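Long-range contacts in ABC transporter (Caldanaerobius, PDB 4G68), which is the solute-binding protein of an ABC transporter and probably captures xylan-derived sugars for import by the thermophilic bacterium: residues 93-103 with 320-331; 103-111 with 138-146. All coordinates share one frame; numbering follows the deposited sequence.

Contact 1 (93-103 with 320-331)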
ATOM      1  N   ASN C  93      24.506   0.486  -9.780  1.00 34.27           N
ATOM      2  CA  ASN C  93      24.414   1.267 -11.018  1.00 34.43           C
ATOM      3  C   ASN C  93      23.916   0.460 -12.220  1.00 34.46           C
ATOM      4  O   ASN C  93      24.329   0.684 -13.365  1.00 29.80           O
ATOM      5  CB  ASN C  93      25.739   1.979 -11.321  1.00 33.25           C
ATOM      6  CG  ASN C  93      26.076   3.019 -10.270  1.00 34.32           C
ATOM      7  OD1 ASN C  93      27.190   3.057  -9.732  1.00 36.08           O
ATOM      8  ND2 ASN C  93      25.097   3.848  -9.941  1.00 35.08           N
ATOM      9  N   GLU C  94      23.019  -0.485 -11.953  1.00 32.93           N
ATOM     10  CA  GLU C  94      22.550  -1.409 -12.989  1.00 32.06           C
ATOM     11  C   GLU C  94      21.035  -1.475 -12.979  1.00 30.91           C
ATOM     12  O   GLU C  94      20.439  -2.512 -13.341  1.00 31.12           O
ATOM     13  CB  GLU C  94      23.101  -2.798 -12.738  1.00 33.20           C
ATOM     14  CG  GLU C  94      24.565  -2.784 -12.388  1.00 37.66           C
ATOM     15  CD  GLU C  94      25.166  -4.155 -12.342  1.00 38.16           C
ATOM     16  OE1 GLU C  94      26.282  -4.278 -12.875  1.00 44.87           O
ATOM     17  OE2 GLU C  94      24.540  -5.099 -11.805  1.00 37.91           O
ATOM     18  N   ALA C  95      20.428  -0.363 -12.552  1.00 28.40           N
ATOM     19  CA  ALA C  95      18.972  -0.184 -12.626  1.00 25.61           C
ATOM     20  C   ALA C  95      18.480  -0.006 -14.081  1.00 26.94           C
ATOM     21  O   ALA C  95      19.244   0.491 -14.937  1.00 28.35           O
ATOM     22  CB  ALA C  95      18.552   0.981 -11.755  1.00 25.05           C
ATOM     23  N   PRO C  96      17.203  -0.376 -14.356  1.00 23.24           N
ATOM     24  CA  PRO C  96      16.583  -0.222 -15.654  1.00 24.57           C
ATOM     25  C   PRO C  96      16.367   1.233 -15.950  1.00 23.59           C
ATOM     26  O   PRO C  96      16.530   2.059 -15.073  1.00 24.64           O
ATOM     27  CB  PRO C  96      15.218  -0.877 -15.471  1.00 26.48           C
ATOM     28  CG  PRO C  96      14.869  -0.553 -14.046  1.00 24.54           C
ATOM     29  CD  PRO C  96      16.190  -0.734 -13.317  1.00 24.16           C
ATOM     30  N   ASP C  97      16.021   1.525 -17.197  1.00 24.24           N
ATOM     31  CA  ASP C  97      15.714   2.889 -17.628  1.00 26.43           C
ATOM     32  C   ASP C  97      14.569   3.425 -16.796  1.00 26.50           C
ATOM     33  O   ASP C  97      14.652   4.551 -16.271  1.00 23.52           O
ATOM     34  CB  ASP C  97      15.277   2.860 -19.107  1.00 26.15           C
ATOM     35  CG  ASP C  97      16.395   2.465 -20.035  1.00 29.65           C
ATOM     36  OD1 ASP C  97      17.388   3.253 -20.135  1.00 32.63           O
ATOM     37  OD2 ASP C  97      16.299   1.357 -20.617  1.00 26.45           O
ATOM     38  N   ILE C  98      13.514   2.592 -16.658  1.00 23.47           N
ATOM     39  CA  ILE C  98      12.317   2.960 -15.893  1.00 21.99           C
ATOM     40  C   ILE C  98      11.998   1.907 -14.848  1.00 19.78           C
ATOM     41  O   ILE C  98      12.026   0.716 -15.142  1.00 22.63           O
ATOM     42  CB  ILE C  98      11.055   3.094 -16.777  1.00 21.03           C
ATOM     43  CG1 ILE C  98      11.304   4.009 -17.974  1.00 20.90           C
ATOM     44  CG2 ILE C  98       9.925   3.686 -15.957  1.00 22.35           C
ATOM     45  CD1 ILE C  98      10.378   3.776 -19.130  1.00 21.31           C
ATOM     46  N   PHE C  99      11.724   2.348 -13.638  1.00 21.56           N
ATOM     47  CA  PHE C  99      11.390   1.437 -12.557  1.00 22.44           C
ATOM     48  C   PHE C  99      10.255   1.937 -11.683  1.00 25.19           C
ATOM     49  O   PHE C  99      10.242   3.114 -11.295  1.00 24.71           O
ATOM     50  CB  PHE C  99      12.640   1.075 -11.709  1.00 23.54           C
ATOM     51  CG  PHE C  99      13.242   2.222 -10.920  1.00 26.13           C
ATOM     52  CD1 PHE C  99      12.872   2.471  -9.571  1.00 27.41           C
ATOM     53  CD2 PHE C  99      14.223   3.014 -11.492  1.00 27.39           C
ATOM     54  CE1 PHE C  99      13.448   3.516  -8.856  1.00 29.26           C
ATOM     55  CE2 PHE C  99      14.805   4.048 -10.784  1.00 29.16           C
ATOM     56  CZ  PHE C  99      14.432   4.290  -9.458  1.00 30.25           C
ATOM     57  N   GLN C 100       9.342   1.019 -11.339  1.00 23.23           N
ATOM     58  CA  GLN C 100       8.288   1.296 -10.370  1.00 23.13           C
ATOM     59  C   GLN C 100       8.902   1.518  -8.998  1.00 23.84           C
ATOM     60  O   GLN C 100       9.906   0.891  -8.676  1.00 23.89           O
ATOM     61  CB  GLN C 100       7.337   0.092 -10.306  1.00 23.11           C
ATOM     62  CG  GLN C 100       6.169   0.225  -9.301  1.00 23.64           C
ATOM     63  CD  GLN C 100       5.136  -0.926  -9.433  1.00 24.69           C
ATOM     64  OE1 GLN C 100       5.342  -1.850 -10.200  1.00 22.46           O
ATOM     65  NE2 GLN C 100       4.044  -0.873  -8.654  1.00 23.38           N
ATOM     66  N   THR C 101       8.353   2.436  -8.207  1.00 23.30           N
ATOM     67  CA  THR C 101       8.879   2.626  -6.837  1.00 21.03           C
ATOM     68  C   THR C 101       7.754   3.104  -5.894  1.00 21.91           C
ATOM     69  O   THR C 101       6.581   3.250  -6.333  1.00 20.70           O
ATOM     70  CB  THR C 101      10.069   3.591  -6.824  1.00 20.23           C
ATOM     71  OG1 THR C 101      10.853   3.408  -5.639  1.00 19.93           O
ATOM     72  CG2 THR C 101       9.576   5.039  -6.933  1.00 21.79           C
ATOM     73  N   TRP C 102       8.122   3.257  -4.619  1.00 18.91           N
ATOM     74  CA  TRP C 102       7.307   3.896  -3.600  1.00 21.86           C
ATOM     75  C   TRP C 102       7.935   5.204  -3.301  1.00 22.27           C
ATOM     76  O   TRP C 102       9.102   5.297  -2.934  1.00 22.74           O
ATOM     77  CB  TRP C 102       7.193   3.060  -2.327  1.00 19.29           C
ATOM     78  CG  TRP C 102       6.464   1.763  -2.599  1.00 21.93           C
ATOM     79  CD1 TRP C 102       5.105   1.538  -2.548  1.00 20.62           C
ATOM     80  CD2 TRP C 102       7.059   0.497  -3.007  1.00 19.70           C
ATOM     81  NE1 TRP C 102       4.810   0.250  -2.899  1.00 22.82           N
ATOM     82  CE2 TRP C 102       5.952  -0.442  -3.169  1.00 22.44           C
ATOM     83  CE3 TRP C 102       8.358   0.059  -3.236  1.00 21.26           C
ATOM     84  CZ2 TRP C 102       6.159  -1.776  -3.540  1.00 21.95           C
ATOM     85  CZ3 TRP C 102       8.572  -1.280  -3.583  1.00 21.59           C
ATOM     86  CH2 TRP C 102       7.497  -2.178  -3.746  1.00 25.35           C
ATOM     87  N   ALA C 103       7.165   6.246  -3.519  1.00 25.71           N
ATOM     88  CA  ALA C 103       7.670   7.605  -3.365  1.00 26.41           C
ATOM     89  C   ALA C 103       7.788   7.939  -1.895  1.00 30.02           C
ATOM     90  O   ALA C 103       7.163   7.273  -1.050  1.00 32.25           O
ATOM     91  CB  ALA C 103       6.731   8.580  -4.036  1.00 29.20           C
ATOM     92  N   VAL C 320       1.790   7.370  -3.482  1.00 23.74           N
ATOM     93  CA  VAL C 320       3.108   6.843  -3.234  1.00 22.96           C
ATOM     94  C   VAL C 320       3.574   5.965  -4.367  1.00 23.65           C
ATOM     95  O   VAL C 320       4.770   5.692  -4.433  1.00 24.12           O
ATOM     96  CB  VAL C 320       3.156   5.999  -1.927  1.00 20.36           C
ATOM     97  CG1 VAL C 320       3.070   6.897  -0.667  1.00 19.41           C
ATOM     98  CG2 VAL C 320       2.010   4.981  -1.933  1.00 21.55           C
ATOM     99  N   GLY C 321       2.655   5.480  -5.229  1.00 22.94           N
ATOM    100  CA  GLY C 321       3.094   4.637  -6.353  1.00 21.01           C
ATOM    101  C   GLY C 321       3.654   5.582  -7.422  1.00 20.57           C
ATOM    102  O   GLY C 321       3.002   6.527  -7.801  1.00 19.11           O
ATOM    103  N   ALA C 322       4.898   5.371  -7.844  1.00 21.99           N
ATOM    104  CA  ALA C 322       5.512   6.235  -8.881  1.00 22.65           C
ATOM    105  C   ALA C 322       6.443   5.406  -9.787  1.00 22.66           C
ATOM    106  O   ALA C 322       6.816   4.270  -9.433  1.00 21.38           O
ATOM    107  CB  ALA C 322       6.251   7.425  -8.287  1.00 21.41           C
ATOM    108  N   LEU C 323       6.738   5.979 -10.962  1.00 24.57           N
ATOM    109  CA  LEU C 323       7.786   5.494 -11.878  1.00 23.98           C
ATOM    110  C   LEU C 323       8.978   6.452 -11.821  1.00 24.62           C
ATOM    111  O   LEU C 323       8.790   7.658 -11.883  1.00 23.31           O
ATOM    112  CB  LEU C 323       7.272   5.384 -13.321  1.00 24.07           C
ATOM    113  CG  LEU C 323       6.005   4.534 -13.529  1.00 24.16           C
ATOM    114  CD1 LEU C 323       5.611   4.451 -14.993  1.00 24.49           C
ATOM    115  CD2 LEU C 323       6.212   3.135 -12.956  1.00 21.92           C
HETATM  116  N   MSE C 324      10.194   5.896 -11.709  1.00 22.89           N
HETATM  117  CA  MSE C 324      11.429   6.728 -11.749  1.00 25.35           C
HETATM  118  C   MSE C 324      12.262   6.312 -12.948  1.00 24.77           C
HETATM  119  O   MSE C 324      12.180   5.172 -13.418  1.00 25.90           O
HETATM  120  CB  MSE C 324      12.141   6.596 -10.416  1.00 26.45           C
HETATM  121  CG  MSE C 324      11.438   7.485  -9.390  1.00 23.40           C
HETATM  122 SE   MSE C 324      12.481   7.344  -7.714  1.00 31.31          SE
HETATM  123  CE  MSE C 324      11.461   8.741  -6.789  1.00 23.72           C
ATOM    124  N   VAL C 325      13.035   7.270 -13.452  1.00 26.96           N
ATOM    125  CA  VAL C 325      13.972   7.084 -14.541  1.00 24.00           C
ATOM    126  C   VAL C 325      15.374   7.135 -13.922  1.00 24.74           C
ATOM    127  O   VAL C 325      15.731   8.094 -13.218  1.00 23.72           O
ATOM    128  CB  VAL C 325      13.826   8.233 -15.596  1.00 25.88           C
ATOM    129  CG1 VAL C 325      14.972   8.202 -16.613  1.00 26.40           C
ATOM    130  CG2 VAL C 325      12.457   8.144 -16.320  1.00 21.56           C
ATOM    131  N   SER C 326      16.174   6.128 -14.236  1.00 26.12           N
ATOM    132  CA  SER C 326      17.566   6.085 -13.741  1.00 27.41           C
ATOM    133  C   SER C 326      18.437   7.227 -14.266  1.00 26.55           C
ATOM    134  O   SER C 326      18.320   7.599 -15.425  1.00 26.13           O
ATOM    135  CB  SER C 326      18.194   4.751 -14.089  1.00 29.94           C
ATOM    136  OG  SER C 326      17.659   3.806 -13.181  1.00 33.12           O
ATOM    137  N   ALA C 327      19.316   7.761 -13.404  1.00 27.84           N
ATOM    138  CA  ALA C 327      20.160   8.914 -13.767  1.00 26.77           C
ATOM    139  C   ALA C 327      21.103   8.513 -14.907  1.00 28.66           C
ATOM    140  O   ALA C 327      21.413   9.331 -15.772  1.00 30.78           O
ATOM    141  CB  ALA C 327      20.965   9.401 -12.543  1.00 24.29           C
ATOM    142  N   ASN C 328      21.491   7.232 -14.939  1.00 29.23           N
ATOM    143  CA  ASN C 328      22.435   6.699 -15.963  1.00 29.90           C
ATOM    144  C   ASN C 328      21.781   6.051 -17.187  1.00 31.32           C
ATOM    145  O   ASN C 328      22.420   5.295 -17.937  1.00 32.05           O
ATOM    146  CB  ASN C 328      23.472   5.760 -15.327  1.00 31.94           C
ATOM    147  CG  ASN C 328      22.889   4.427 -14.913  1.00 31.61           C
ATOM    148  OD1 ASN C 328      21.655   4.222 -14.941  1.00 31.54           O
ATOM    149  ND2 ASN C 328      23.760   3.507 -14.524  1.00 32.50           N
ATOM    150  N   SER C 329      20.500   6.335 -17.411  1.00 28.56           N
ATOM    151  CA  SER C 329      19.891   5.903 -18.663  1.00 31.91           C
ATOM    152  C   SER C 329      20.665   6.585 -19.811  1.00 34.09           C
ATOM    153  O   SER C 329      21.107   7.744 -19.704  1.00 33.85           O
ATOM    154  CB  SER C 329      18.378   6.214 -18.753  1.00 27.88           C
ATOM    155  OG  SER C 329      17.830   5.660 -19.967  1.00 24.36           O
ATOM    156  N   LYS C 330      20.868   5.829 -20.877  1.00 36.34           N
ATOM    157  CA  LYS C 330      21.463   6.374 -22.094  1.00 40.16           C
ATOM    158  C   LYS C 330      20.426   7.220 -22.872  1.00 43.31           C
ATOM    159  O   LYS C 330      20.767   8.176 -23.579  1.00 45.83           O
ATOM    160  CB  LYS C 330      21.929   5.210 -22.954  1.00 40.96           C
ATOM    161  CG  LYS C 330      22.825   4.230 -22.236  1.00 43.75           C
ATOM    162  CD  LYS C 330      24.245   4.750 -22.173  1.00 49.40           C
ATOM    163  CE  LYS C 330      25.253   3.643 -21.893  1.00 53.51           C
ATOM    164  NZ  LYS C 330      25.410   2.699 -23.039  1.00 54.12           N
ATOM    165  N   TYR C 331      19.149   6.874 -22.716  1.00 41.34           N
ATOM    166  CA  TYR C 331      18.074   7.502 -23.490  1.00 39.11           C
ATOM    167  C   TYR C 331      17.088   8.212 -22.580  1.00 36.82           C
ATOM    168  O   TYR C 331      15.895   7.790 -22.459  1.00 28.71           O
ATOM    169  CB  TYR C 331      17.350   6.442 -24.295  1.00 37.39           C
ATOM    170  CG  TYR C 331      18.283   5.393 -24.811  1.00 38.72           C
ATOM    171  CD1 TYR C 331      19.124   5.654 -25.888  1.00 36.15           C
ATOM    172  CD2 TYR C 331      18.321   4.134 -24.226  1.00 38.04           C
ATOM    173  CE1 TYR C 331      19.992   4.684 -26.358  1.00 37.53           C
ATOM    174  CE2 TYR C 331      19.186   3.158 -24.685  1.00 37.46           C
ATOM    175  CZ  TYR C 331      20.008   3.433 -25.754  1.00 38.32           C
ATOM    176  OH  TYR C 331      20.859   2.430 -26.207  1.00 40.97           O
TER
HETATM  177  O   HOH W   1      19.506   2.630 -16.486  1.00 23.92           O

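Contact 2 (103-111 with 138-146)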
ATOM      1  N   ALA C 103       7.165   6.246  -3.519  1.00 25.71           N
ATOM      2  CA  ALA C 103       7.670   7.605  -3.365  1.00 26.41           C
ATOM      3  C   ALA C 103       7.788   7.939  -1.895  1.00 30.02           C
ATOM      4  O   ALA C 103       7.163   7.273  -1.050  1.00 32.25           O
ATOM      5  CB  ALA C 103       6.731   8.580  -4.036  1.00 29.20           C
ATOM      6  N   GLY C 104       8.556   8.994  -1.610  1.00 30.84           N
ATOM      7  CA  GLY C 104       8.828   9.398  -0.242  1.00 28.93           C
ATOM      8  C   GLY C 104      10.085   8.725   0.285  1.00 30.06           C
ATOM      9  O   GLY C 104      11.080   8.588  -0.451  1.00 30.68           O
ATOM     10  N   GLY C 105      10.042   8.366   1.572  1.00 26.53           N
ATOM     11  CA  GLY C 105      11.141   7.653   2.295  1.00 26.84           C
ATOM     12  C   GLY C 105      11.856   6.475   1.653  1.00 28.17           C
ATOM     13  O   GLY C 105      13.100   6.412   1.714  1.00 28.69           O
ATOM     14  N   PHE C 106      11.102   5.556   1.032  1.00 24.76           N
ATOM     15  CA  PHE C 106      11.702   4.387   0.356  1.00 21.73           C
ATOM     16  C   PHE C 106      12.623   4.831  -0.751  1.00 23.62           C
ATOM     17  O   PHE C 106      13.654   4.216  -1.001  1.00 22.02           O
ATOM     18  CB  PHE C 106      10.607   3.549  -0.261  1.00 20.89           C
ATOM     19  CG  PHE C 106      11.095   2.320  -1.007  1.00 22.56           C
ATOM     20  CD1 PHE C 106      11.253   1.101  -0.330  1.00 23.25           C
ATOM     21  CD2 PHE C 106      11.314   2.347  -2.399  1.00 22.20           C
ATOM     22  CE1 PHE C 106      11.681  -0.054  -1.015  1.00 26.00           C
ATOM     23  CE2 PHE C 106      11.705   1.186  -3.079  1.00 22.12           C
ATOM     24  CZ  PHE C 106      11.876  -0.011  -2.392  1.00 24.70           C
ATOM     25  N   SER C 107      12.223   5.866  -1.487  1.00 24.55           N
ATOM     26  CA  SER C 107      13.050   6.284  -2.621  1.00 26.04           C
ATOM     27  C   SER C 107      14.059   7.396  -2.256  1.00 27.62           C
ATOM     28  O   SER C 107      14.883   7.820  -3.097  1.00 24.69           O
ATOM     29  CB  SER C 107      12.178   6.678  -3.817  1.00 25.95           C
ATOM     30  OG  SER C 107      11.249   5.652  -4.134  1.00 24.20           O
ATOM     31  N   GLN C 108      13.983   7.889  -1.017  1.00 23.89           N
ATOM     32  CA  GLN C 108      14.824   9.046  -0.654  1.00 28.22           C
ATOM     33  C   GLN C 108      16.331   8.726  -0.857  1.00 27.93           C
ATOM     34  O   GLN C 108      17.030   9.533  -1.460  1.00 25.14           O
ATOM     35  CB  GLN C 108      14.532   9.560   0.764  1.00 27.50           C
ATOM     36  CG  GLN C 108      15.106  10.950   1.027  1.00 30.58           C
ATOM     37  CD  GLN C 108      14.974  11.419   2.483  1.00 37.14           C
ATOM     38  OE1 GLN C 108      14.299  10.794   3.309  1.00 38.61           O
ATOM     39  NE2 GLN C 108      15.629  12.534   2.798  1.00 37.49           N
ATOM     40  N   PRO C 109      16.798   7.546  -0.377  1.00 29.50           N
ATOM     41  CA  PRO C 109      18.198   7.108  -0.570  1.00 30.21           C
ATOM     42  C   PRO C 109      18.666   7.120  -2.015  1.00 31.07           C
ATOM     43  O   PRO C 109      19.799   7.586  -2.282  1.00 27.22           O
ATOM     44  CB  PRO C 109      18.192   5.652  -0.066  1.00 28.95           C
ATOM     45  CG  PRO C 109      17.100   5.620   0.954  1.00 30.93           C
ATOM     46  CD  PRO C 109      16.047   6.563   0.446  1.00 30.66           C
ATOM     47  N   PHE C 110      17.839   6.589  -2.925  1.00 29.25           N
ATOM     48  CA  PHE C 110      18.160   6.591  -4.381  1.00 30.39           C
ATOM     49  C   PHE C 110      18.355   8.021  -4.895  1.00 30.53           C
ATOM     50  O   PHE C 110      19.227   8.307  -5.720  1.00 28.20           O
ATOM     51  CB  PHE C 110      17.035   5.980  -5.232  1.00 32.49           C
ATOM     52  CG  PHE C 110      16.444   4.689  -4.695  1.00 34.19           C
ATOM     53  CD1 PHE C 110      17.206   3.789  -3.940  1.00 36.20           C
ATOM     54  CD2 PHE C 110      15.123   4.341  -5.022  1.00 35.17           C
ATOM     55  CE1 PHE C 110      16.639   2.598  -3.461  1.00 36.36           C
ATOM     56  CE2 PHE C 110      14.550   3.154  -4.555  1.00 35.59           C
ATOM     57  CZ  PHE C 110      15.315   2.276  -3.779  1.00 37.55           C
ATOM     58  N   VAL C 111      17.488   8.910  -4.429  1.00 28.07           N
ATOM     59  CA  VAL C 111      17.483  10.272  -4.901  1.00 26.46           C
ATOM     60  C   VAL C 111      18.719  10.943  -4.370  1.00 27.63           C
ATOM     61  O   VAL C 111      19.448  11.539  -5.152  1.00 25.54           O
ATOM     62  CB  VAL C 111      16.189  11.056  -4.514  1.00 25.10           C
ATOM     63  CG1 VAL C 111      16.350  12.514  -4.896  1.00 24.95           C
ATOM     64  CG2 VAL C 111      15.001  10.418  -5.238  1.00 21.03           C
ATOM     65  N   ASN C 138       5.035  13.667  -2.859  1.00 30.87           N
ATOM     66  CA  ASN C 138       5.912  12.604  -2.372  1.00 28.98           C
ATOM     67  C   ASN C 138       7.157  12.325  -3.226  1.00 27.14           C
ATOM     68  O   ASN C 138       8.172  11.923  -2.671  1.00 27.75           O
ATOM     69  CB  ASN C 138       5.130  11.327  -2.101  1.00 28.78           C
ATOM     70  CG  ASN C 138       4.406  11.383  -0.783  1.00 29.37           C
ATOM     71  OD1 ASN C 138       4.969  11.819   0.188  1.00 23.02           O
ATOM     72  ND2 ASN C 138       3.150  10.928  -0.749  1.00 30.85           N
ATOM     73  N   VAL C 139       7.076  12.562  -4.537  1.00 21.40           N
ATOM     74  CA  VAL C 139       8.210  12.451  -5.447  1.00 24.45           C
ATOM     75  C   VAL C 139       9.093  13.726  -5.484  1.00 24.93           C
ATOM     76  O   VAL C 139      10.044  13.789  -6.240  1.00 24.36           O
ATOM     77  CB  VAL C 139       7.767  12.068  -6.894  1.00 25.50           C
ATOM     78  CG1 VAL C 139       7.048  10.706  -6.918  1.00 26.38           C
ATOM     79  CG2 VAL C 139       6.872  13.147  -7.502  1.00 27.46           C
ATOM     80  N   THR C 140       8.768  14.719  -4.648  1.00 23.73           N
ATOM     81  CA  THR C 140       9.533  15.960  -4.556  1.00 22.57           C
ATOM     82  C   THR C 140      10.565  15.818  -3.409  1.00 25.80           C
ATOM     83  O   THR C 140      10.214  15.499  -2.268  1.00 24.82           O
ATOM     84  CB  THR C 140       8.625  17.200  -4.302  1.00 23.31           C
ATOM     85  OG1 THR C 140       7.660  17.313  -5.359  1.00 21.81           O
ATOM     86  CG2 THR C 140       9.454  18.505  -4.272  1.00 22.26           C
ATOM     87  N   TYR C 141      11.840  16.003  -3.755  1.00 23.88           N
ATOM     88  CA  TYR C 141      12.916  15.983  -2.783  1.00 25.67           C
ATOM     89  C   TYR C 141      13.796  17.210  -3.014  1.00 26.83           C
ATOM     90  O   TYR C 141      14.269  17.456  -4.138  1.00 24.92           O
ATOM     91  CB  TYR C 141      13.752  14.725  -2.956  1.00 24.42           C
ATOM     92  CG  TYR C 141      12.992  13.414  -2.854  1.00 25.01           C
ATOM     93  CD1 TYR C 141      13.043  12.636  -1.694  1.00 23.36           C
ATOM     94  CD2 TYR C 141      12.235  12.952  -3.931  1.00 24.74           C
ATOM     95  CE1 TYR C 141      12.342  11.446  -1.608  1.00 23.81           C
ATOM     96  CE2 TYR C 141      11.573  11.763  -3.884  1.00 25.52           C
ATOM     97  CZ  TYR C 141      11.598  11.008  -2.721  1.00 25.91           C
ATOM     98  OH  TYR C 141      10.919   9.816  -2.727  1.00 21.17           O
ATOM     99  N   ASN C 142      14.006  17.967  -1.941  1.00 28.91           N
ATOM    100  CA  ASN C 142      14.762  19.205  -2.021  1.00 29.42           C
ATOM    101  C   ASN C 142      14.178  20.103  -3.130  1.00 26.04           C
ATOM    102  O   ASN C 142      14.916  20.696  -3.894  1.00 27.39           O
ATOM    103  CB  ASN C 142      16.221  18.874  -2.314  1.00 30.95           C
ATOM    104  CG  ASN C 142      16.791  17.878  -1.329  1.00 34.80           C
ATOM    105  OD1 ASN C 142      16.956  18.193  -0.145  1.00 39.36           O
ATOM    106  ND2 ASN C 142      17.084  16.654  -1.806  1.00 32.62           N
ATOM    107  N   GLY C 143      12.852  20.211  -3.196  1.00 25.94           N
ATOM    108  CA  GLY C 143      12.215  21.216  -4.094  1.00 24.65           C
ATOM    109  C   GLY C 143      12.201  20.811  -5.564  1.00 29.86           C
ATOM    110  O   GLY C 143      11.795  21.587  -6.429  1.00 27.67           O
ATOM    111  N   LYS C 144      12.660  19.591  -5.859  1.00 27.93           N
ATOM    112  CA  LYS C 144      12.817  19.117  -7.222  1.00 28.40           C
ATOM    113  C   LYS C 144      12.037  17.833  -7.378  1.00 28.24           C
ATOM    114  O   LYS C 144      11.838  17.113  -6.389  1.00 29.09           O
ATOM    115  CB  LYS C 144      14.304  18.881  -7.513  1.00 29.73           C
ATOM    116  CG  LYS C 144      15.125  20.173  -7.482  1.00 32.11           C
ATOM    117  CD  LYS C 144      16.632  19.930  -7.536  1.00 38.01           C
ATOM    118  CE  LYS C 144      17.161  19.334  -6.233  1.00 42.81           C
ATOM    119  NZ  LYS C 144      17.319  20.338  -5.140  1.00 48.36           N
ATOM    120  N   ILE C 145      11.608  17.536  -8.607  1.00 25.68           N
ATOM    121  CA  ILE C 145      10.778  16.374  -8.846  1.00 27.11           C
ATOM    122  C   ILE C 145      11.666  15.254  -9.389  1.00 27.42           C
ATOM    123  O   ILE C 145      12.459  15.479 -10.336  1.00 26.15           O
ATOM    124  CB  ILE C 145       9.709  16.622  -9.921  1.00 28.96           C
ATOM    125  CG1 ILE C 145       8.858  17.856  -9.604  1.00 32.21           C
ATOM    126  CG2 ILE C 145       8.905  15.333 -10.190  1.00 27.00           C
ATOM    127  CD1 ILE C 145       7.735  17.614  -8.680  1.00 30.55           C
ATOM    128  N   TYR C 146      11.488  14.052  -8.833  1.00 25.94           N
ATOM    129  CA  TYR C 146      12.250  12.852  -9.247  1.00 23.51           C
ATOM    130  C   TYR C 146      11.453  11.615  -9.739  1.00 22.06           C
ATOM    131  O   TYR C 146      12.048  10.534  -9.930  1.00 21.61           O
ATOM    132  CB  TYR C 146      13.173  12.383  -8.092  1.00 22.65           C
ATOM    133  CG  TYR C 146      14.319  13.327  -7.877  1.00 21.70           C
ATOM    134  CD1 TYR C 146      15.484  13.211  -8.640  1.00 22.00           C
ATOM    135  CD2 TYR C 146      14.212  14.374  -6.973  1.00 21.76           C
ATOM    136  CE1 TYR C 146      16.527  14.099  -8.462  1.00 22.22           C
ATOM    137  CE2 TYR C 146      15.248  15.261  -6.777  1.00 22.87           C
ATOM    138  CZ  TYR C 146      16.407  15.117  -7.511  1.00 23.65           C
ATOM    139  OH  TYR C 146      17.470  15.992  -7.334  1.00 26.92           O
TER

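Contact 1 (93-103 with 320-331)
Residues 98-102 and 320-325 pair as antiparallel strands inside the sheet of one lobe, and the flanking segments 93-97 and 326-331 extend the contact. F99 and M324 form a hydrogen-bonded pair. The bond from M324 N to F99 O is 2.8 Å and nearly straight (174°). T101 and A322 repeat the pattern, and A103 N gives a further bond to V320 O at 2.6 Å. On the face of F99 and T101, the selenomethionine M324 carries the packing. Its CB sits over the F99 ring, 3.8 Å from the centroid, while SE approaches obliquely and lies 3.8 Å from T101 CG2. F99 reaches M324 because its CG sits between the backbone N and the carbonyl carbon (chi1 66°). Helix 79-91 also meets this ring, through Y82, I86 and I90. The strand order fits the type II periplasmic binding protein fold: strand 98-102 runs parallel to strand 40-45, and strand 317-325 is inserted against its other edge in the reverse sense. On the opposite face of the sheet from F99, I98 CG2 meets L323 CB. Farther along, S326 OG donates to P96 O at 2.8 Å, nearly along the C=O axis. D97 OD1 accepts a very short bond from S329 OG, and D97 OD2 is held by T42 N. N328 ND2 donates to N93 O from above the carbonyl plane. A water donates to both A95 O and N328 OD1.

Contact 2 (103-111 with 138-146)
V111 presents its two methyl groups to the faces of two tyrosine rings, Y146 and Y141, in CH-pi contacts that join 103-111 to 138-146. CG1 stands over the centre of the Y146 ring, 3.4 Å from its centroid. CG2 lies over a face of Y141, offset toward the rim, 4.1 Å from the centroid. Placing CG1 opposite the backbone N (chi1 173°) turns CG1 over Y146 and leaves CG2 over Y141. Q108 adds CB and CG near the CD1-CE1 side of Y141, with CB 3.7 Å from CE1. At the other end, A103 CB rests on V139 CG1 at 3.6 Å and on N138 CB at 3.7 Å.

The polar link runs through Y141 OH, which donates to G104 O at 2.6 Å, in the carbonyl plane and on a lone pair. G104 O lies in the plane of the Y141 ring, at its edge, and the bond fixes the far end of the ring. A phenylalanine at Y141 would probably still pack against V111 but would leave G104 O without this donor. The amide of N138 is held by T319 O.

Backbone bonds in both directions between Y141 and K144 close a type I' turn. Residues 140-145 therefore form a tight beta-hairpin, packed against the turn and helix that follow strand 98-102.

From the N terminus, strand 98-102 leads through A103, which belongs to both contacts, into the turn and helix of 103-111. Contact 2 closes first, when the chain returns after 26 residues with the hairpin of 138-146. The chain continues along strand 144-160 and comes back much later on strand 317-325. Contact 1 then closes a loop of 216 residues, and the whole of contact 2 lies within it. The two meet directly: S107 OG is probably hydrogen-bonded to W102 O and T101 OG1, and M324 CG packs on Y146 O. Together they join helix 108-112, the hairpin and strands 98-102 and 317-325 of the sheet, where strands 317-325 and 144-160 are neighbours.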